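Local coordinates for protein 3-oxosteroid 1-dehydrogenase (Sterolibacterium denitrificans, PDB 7P18) that probably catalyses the 1,2-dehydrogenation of 3-oxosteroids to 3-oxo-Delta(1)-steroids, using FAD as cofactor, at residues Tyr522-Met532 with Pro545-His556. Sequence-based numbering, arbitrary orientation.
With FAD (flavin-adenine dinucleotide), chain C.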
loop_
_atom_site.group_PDB
_atom_site.type_symbol
_atom_site.label_atom_id
_atom_site.label_comp_id
_atom_site.label_asym_id
_atom_site.label_seq_id
_atom_site.Cartn_x
_atom_site.Cartn_y
_atom_site.Cartn_z
ATOM N N TYR A 522 17.809 14.132 2.643
ATOM C CA TYR A 522 16.359 14.049 2.868
ATOM C C TYR A 522 15.944 12.590 2.682
ATOM O O TYR A 522 16.652 11.835 1.994
ATOM C CB TYR A 522 15.627 14.966 1.901
ATOM C CG TYR A 522 15.996 16.422 2.066
ATOM C CD1 TYR A 522 17.175 16.930 1.542
ATOM C CD2 TYR A 522 15.185 17.286 2.795
ATOM C CE1 TYR A 522 17.547 18.262 1.735
ATOM C CE2 TYR A 522 15.527 18.623 2.965
ATOM C CZ TYR A 522 16.703 19.121 2.423
ATOM O OH TYR A 522 17.019 20.452 2.590
ATOM N N CYS A 523 14.789 12.225 3.222
ATOM C CA CYS A 523 14.301 10.837 3.145
ATOM C C CYS A 523 12.784 10.835 3.278
ATOM O O CYS A 523 12.256 11.523 4.180
ATOM C CB CYS A 523 14.965 9.999 4.211
ATOM S SG CYS A 523 14.504 8.242 4.152
ATOM N N ILE A 524 12.114 10.098 2.388
ATOM C CA ILE A 524 10.637 10.108 2.281
ATOM C C ILE A 524 10.141 8.670 2.059
ATOM O O ILE A 524 10.919 7.808 1.638
ATOM C CB ILE A 524 10.201 11.056 1.156
ATOM C CG1 ILE A 524 10.630 10.520 -0.211
ATOM C CG2 ILE A 524 10.711 12.475 1.383
ATOM C CD1 ILE A 524 10.116 11.306 -1.353
ATOM N N GLY A 525 8.851 8.448 2.243
ATOM C CA GLY A 525 8.228 7.147 1.979
ATOM C C GLY A 525 8.737 6.074 2.909
ATOM O O GLY A 525 9.107 6.374 4.067
ATOM N N ASN A 526 8.687 4.814 2.482
ATOM C CA ASN A 526 8.986 3.696 3.422
ATOM C C ASN A 526 10.492 3.612 3.713
ATOM O O ASN A 526 10.890 2.837 4.615
ATOM C CB ASN A 526 8.466 2.355 2.908
ATOM C CG ASN A 526 6.967 2.274 2.774
ATOM O OD1 ASN A 526 6.240 3.192 3.205
ATOM N ND2 ASN A 526 6.506 1.163 2.188
ATOM N N ASN A 527 11.309 4.379 3.003
ATOM C CA ASN A 527 12.741 4.605 3.332
ATOM C C ASN A 527 12.862 5.307 4.689
ATOM O O ASN A 527 13.897 5.147 5.342
ATOM C CB ASN A 527 13.372 5.409 2.200
ATOM C CG ASN A 527 14.861 5.276 2.025
ATOM O OD1 ASN A 527 15.325 5.496 0.917
ATOM N ND2 ASN A 527 15.601 4.980 3.076
ATOM N N SER A 528 11.820 6.034 5.122
ATOM C CA SER A 528 11.790 6.859 6.345
ATOM C C SER A 528 10.912 6.179 7.394
ATOM O O SER A 528 9.987 5.444 7.057
ATOM C CB SER A 528 11.322 8.295 6.028
ATOM O OG SER A 528 9.915 8.343 5.815
ATOM N N ALA A 529 11.176 6.453 8.652
ATOM C CA ALA A 529 10.262 6.109 9.760
ATOM C C ALA A 529 8.926 6.832 9.562
ATOM O O ALA A 529 8.919 8.067 9.348
ATOM C CB ALA A 529 10.887 6.467 11.073
ATOM N N SER A 530 7.827 6.074 9.631
ATOM C CA SER A 530 6.447 6.488 9.319
ATOM C C SER A 530 6.001 7.651 10.211
ATOM O O SER A 530 6.034 7.532 11.473
ATOM C CB SER A 530 5.492 5.343 9.494
ATOM O OG SER A 530 4.164 5.765 9.242
ATOM N N VAL A 531 5.459 8.688 9.573
ATOM C CA VAL A 531 4.833 9.837 10.297
ATOM C C VAL A 531 3.597 9.332 11.026
ATOM O O VAL A 531 3.084 10.031 11.892
ATOM C CB VAL A 531 4.517 10.994 9.324
ATOM C CG1 VAL A 531 3.341 10.643 8.399
ATOM C CG2 VAL A 531 4.269 12.288 10.105
ATOM N N MET A 532 3.109 8.137 10.666
ATOM C CA MET A 532 1.883 7.563 11.231
ATOM C C MET A 532 2.205 6.646 12.415
ATOM O O MET A 532 1.279 6.024 12.964
ATOM C CB MET A 532 1.090 6.850 10.130
ATOM C CG MET A 532 0.680 7.781 8.988
ATOM S SD MET A 532 -0.327 9.182 9.628
ATOM C CE MET A 532 -0.592 10.061 8.088
ATOM N N PRO A 545 1.800 10.296 2.952
ATOM C CA PRO A 545 3.066 10.708 3.554
ATOM C C PRO A 545 4.242 10.722 2.584
ATOM O O PRO A 545 5.043 11.649 2.665
ATOM C CB PRO A 545 3.229 9.724 4.710
ATOM C CG PRO A 545 1.781 9.447 5.125
ATOM C CD PRO A 545 1.102 9.297 3.779
ATOM N N ALA A 546 4.344 9.731 1.696
ATOM C CA ALA A 546 5.489 9.648 0.749
ATOM C C ALA A 546 5.479 10.912 -0.110
ATOM O O ALA A 546 6.514 11.611 -0.203
ATOM C CB ALA A 546 5.420 8.380 -0.100
ATOM N N MET A 547 4.352 11.205 -0.714
ATOM C CA MET A 547 4.245 12.365 -1.622
ATOM C C MET A 547 4.293 13.682 -0.838
ATOM O O MET A 547 4.886 14.636 -1.368
ATOM C CB MET A 547 3.031 12.247 -2.550
ATOM C CG MET A 547 3.338 11.266 -3.759
ATOM S SD MET A 547 2.368 11.489 -5.191
ATOM C CE MET A 547 0.704 11.378 -4.546
ATOM N N THR A 548 3.713 13.763 0.357
ATOM C CA THR A 548 3.623 15.048 1.103
ATOM C C THR A 548 5.032 15.427 1.585
ATOM O O THR A 548 5.439 16.564 1.396
ATOM C CB THR A 548 2.605 14.989 2.240
ATOM O OG1 THR A 548 1.302 14.724 1.703
ATOM C CG2 THR A 548 2.641 16.281 3.041
ATOM N N PHE A 549 5.808 14.484 2.122
ATOM C CA PHE A 549 7.182 14.783 2.572
ATOM C C PHE A 549 8.104 14.954 1.353
ATOM O O PHE A 549 9.072 15.710 1.461
ATOM C CB PHE A 549 7.618 13.843 3.689
ATOM C CG PHE A 549 6.955 14.182 4.998
ATOM C CD1 PHE A 549 7.296 15.335 5.694
ATOM C CD2 PHE A 549 5.889 13.431 5.475
ATOM C CE1 PHE A 549 6.646 15.675 6.873
ATOM C CE2 PHE A 549 5.220 13.794 6.630
ATOM C CZ PHE A 549 5.593 14.911 7.327
ATOM N N GLY A 550 7.798 14.336 0.207
ATOM C CA GLY A 550 8.533 14.609 -1.041
ATOM C C GLY A 550 8.387 16.067 -1.442
ATOM O O GLY A 550 9.403 16.718 -1.740
ATOM N N PHE A 551 7.158 16.556 -1.406
ATOM C CA PHE A 551 6.779 17.976 -1.649
ATOM C C PHE A 551 7.541 18.884 -0.666
ATOM O O PHE A 551 8.186 19.880 -1.131
ATOM C CB PHE A 551 5.260 18.053 -1.553
ATOM C CG PHE A 551 4.638 19.396 -1.848
ATOM C CD1 PHE A 551 4.438 19.811 -3.160
ATOM C CD2 PHE A 551 4.172 20.202 -0.817
ATOM C CE1 PHE A 551 3.793 21.011 -3.435
ATOM C CE2 PHE A 551 3.507 21.387 -1.088
ATOM C CZ PHE A 551 3.360 21.818 -2.389
ATOM N N ARG A 552 7.456 18.610 0.635
ATOM C CA ARG A 552 8.158 19.414 1.679
ATOM C C ARG A 552 9.684 19.357 1.485
ATOM O O ARG A 552 10.318 20.395 1.710
ATOM C CB ARG A 552 7.742 19.028 3.091
ATOM C CG ARG A 552 6.285 19.349 3.428
ATOM C CD ARG A 552 6.004 19.224 4.920
ATOM N NE ARG A 552 6.784 20.181 5.703
ATOM C CZ ARG A 552 6.366 21.393 6.125
ATOM N NH1 ARG A 552 5.139 21.817 5.882
ATOM N NH2 ARG A 552 7.196 22.155 6.830
ATOM N N ALA A 553 10.275 18.211 1.104
ATOM C CA ALA A 553 11.727 18.118 0.857
ATOM C C ALA A 553 12.115 19.108 -0.241
ATOM O O ALA A 553 13.093 19.875 -0.032
ATOM C CB ALA A 553 12.168 16.710 0.482
ATOM N N ALA A 554 11.446 19.049 -1.385
ATOM C CA ALA A 554 11.736 19.901 -2.552
ATOM C C ALA A 554 11.576 21.365 -2.118
ATOM O O ALA A 554 12.470 22.171 -2.393
ATOM C CB ALA A 554 10.828 19.600 -3.698
ATOM N N ASN A 555 10.513 21.674 -1.399
ATOM C CA ASN A 555 10.236 23.057 -0.918
ATOM C C ASN A 555 11.400 23.516 -0.035
ATOM O O ASN A 555 11.866 24.671 -0.207
ATOM C CB ASN A 555 8.896 23.132 -0.183
ATOM C CG ASN A 555 7.687 22.992 -1.062
ATOM O OD1 ASN A 555 7.764 23.037 -2.301
ATOM N ND2 ASN A 555 6.537 22.816 -0.421
ATOM N N HIS A 556 11.886 22.660 0.862
ATOM C CA HIS A 556 12.945 23.028 1.816
ATOM C C HIS A 556 14.236 23.304 1.052
ATOM O O HIS A 556 14.942 24.311 1.373
ATOM C CB HIS A 556 13.132 21.971 2.896
ATOM C CG HIS A 556 14.066 22.420 3.963
ATOM N ND1 HIS A 556 15.408 22.157 3.920
ATOM C CD2 HIS A 556 13.846 23.171 5.074
ATOM C CE1 HIS A 556 15.981 22.690 4.990
ATOM N NE2 HIS A 556 15.021 23.265 5.737
HETATM P PA FAD C . 8.315 2.277 -3.776
HETATM O O1A FAD C . 7.023 2.728 -4.353
HETATM O O2A FAD C . 8.440 0.778 -3.716
HETATM O O5B FAD C . 9.470 2.905 -4.659
HETATM C C5B FAD C . 10.851 2.641 -4.295
HETATM C C4B FAD C . 11.653 2.536 -5.556
HETATM O O4B FAD C . 13.065 2.618 -5.221
HETATM C C3B FAD C . 11.474 1.229 -6.357
HETATM O O3B FAD C . 11.204 1.499 -7.728
HETATM C C2B FAD C . 12.803 0.499 -6.148
HETATM O O2B FAD C . 13.095 -0.430 -7.183
HETATM C C1B FAD C . 13.774 1.667 -5.971
HETATM N N9A FAD C . 15.024 1.328 -5.288
HETATM C C8A FAD C . 15.243 0.417 -4.295
HETATM N N7A FAD C . 16.531 0.300 -3.983
HETATM C C5A FAD C . 17.171 1.228 -4.794
HETATM C C6A FAD C . 18.526 1.599 -4.938
HETATM N N6A FAD C . 19.541 1.015 -4.289
HETATM N N1A FAD C . 18.812 2.559 -5.843
HETATM C C2A FAD C . 17.805 3.112 -6.526
HETATM N N3A FAD C . 16.507 2.795 -6.532
HETATM C C4A FAD C . 16.254 1.852 -5.607
HETATM N N1 FAD C . -0.408 2.556 0.185
HETATM C C2 FAD C . -1.239 3.623 0.175
HETATM O O2 FAD C . -1.021 4.608 0.904
HETATM N N3 FAD C . -2.303 3.677 -0.632
HETATM C C4 FAD C . -2.784 2.564 -1.292
HETATM O O4 FAD C . -3.697 2.713 -2.098
HETATM C C4X FAD C . -1.969 1.401 -1.293
HETATM N N5 FAD C . -2.372 0.324 -1.946
HETATM C C5X FAD C . -1.519 -0.754 -1.986
HETATM C C6 FAD C . -1.881 -1.884 -2.756
HETATM C C7 FAD C . -1.004 -2.944 -2.947
HETATM C C7M FAD C . -1.401 -4.130 -3.801
HETATM C C8 FAD C . 0.290 -2.863 -2.405
HETATM C C8M FAD C . 1.282 -3.993 -2.620
HETATM C C9 FAD C . 0.626 -1.805 -1.583
HETATM C C9A FAD C . -0.236 -0.707 -1.396
HETATM N N10 FAD C . 0.085 0.391 -0.583
HETATM C C10 FAD C . -0.755 1.496 -0.527
HETATM C "C1'" FAD C . 1.422 0.520 0.008
HETATM C "C2'" FAD C . 2.312 1.390 -0.907
HETATM O "O2'" FAD C . 2.348 0.914 -2.251
HETATM C "C3'" FAD C . 3.751 1.531 -0.382
HETATM O "O3'" FAD C . 3.785 1.668 1.041
HETATM C "C4'" FAD C . 4.463 2.677 -1.069
HETATM O "O4'" FAD C . 4.359 2.477 -2.471
HETATM C "C5'" FAD C . 5.916 2.829 -0.672
HETATM O "O5'" FAD C . 6.447 3.885 -1.495
HETATM P P FAD C . 8.012 4.155 -1.537
HETATM O O1P FAD C . 8.123 5.263 -2.494
HETATM O O2P FAD C . 8.619 4.202 -0.207
HETATM O O3P FAD C . 8.594 2.816 -2.277
HETATM O O HOH W 1 7.442 10.361 3.738
#
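Tyr522 to Gly525 run along segment 545-556 of helix 543-559, from beside Ala553 back to Ala546. The backbones are closest at Gly525 and Ala546, with CA atoms 3.9 Å apart. Gly525 has positive phi (65°), and a side chain there would run into FAD O2P. A water accepts from Gly525 N and donates a weak bond to Pro545 O.

Tyr522 reaches past Ala553, whose CB lies 3.8 Å from Tyr522 CD2. Tyr522 OH then meets His556 ND1 at 2.7 Å in a hydrogen bond, near the planes of both rings. The rings meet rim to rim, their planes turned by 57°. His556 CG is anti to the backbone N (chi1 -172°), which brings ND1 to the hydroxyl. A phenylalanine here would probably keep the Ala553 packing but leave His556 ND1 without this partner.

Ile524 sits over the helix backbone. Its CG2 is 3.6 Å from Phe549 C, while CD1 lies close to Gly550 CA; a side chain at Gly550 would crowd it. Further along, Val531 divides its branches: CG1 packs on the Pro545 ring and CG2 on Phe549 CE2. Met532 CE touches Pro545 CG.

Gly525 O accepts from both Ser528 N and Ser528 OG, which holds the turn after the strand. Asn526 N donates to FAD O2P at 2.8 Å, and Asn526 ND2 to FAD O3'. Strand 521-523 is an outermost strand of the parallel sheet, next to strand 265-268. This contact packs that strand and its cofactor-binding turn against the C-terminal helix, as part of the Rossmann-type FAD-binding fold.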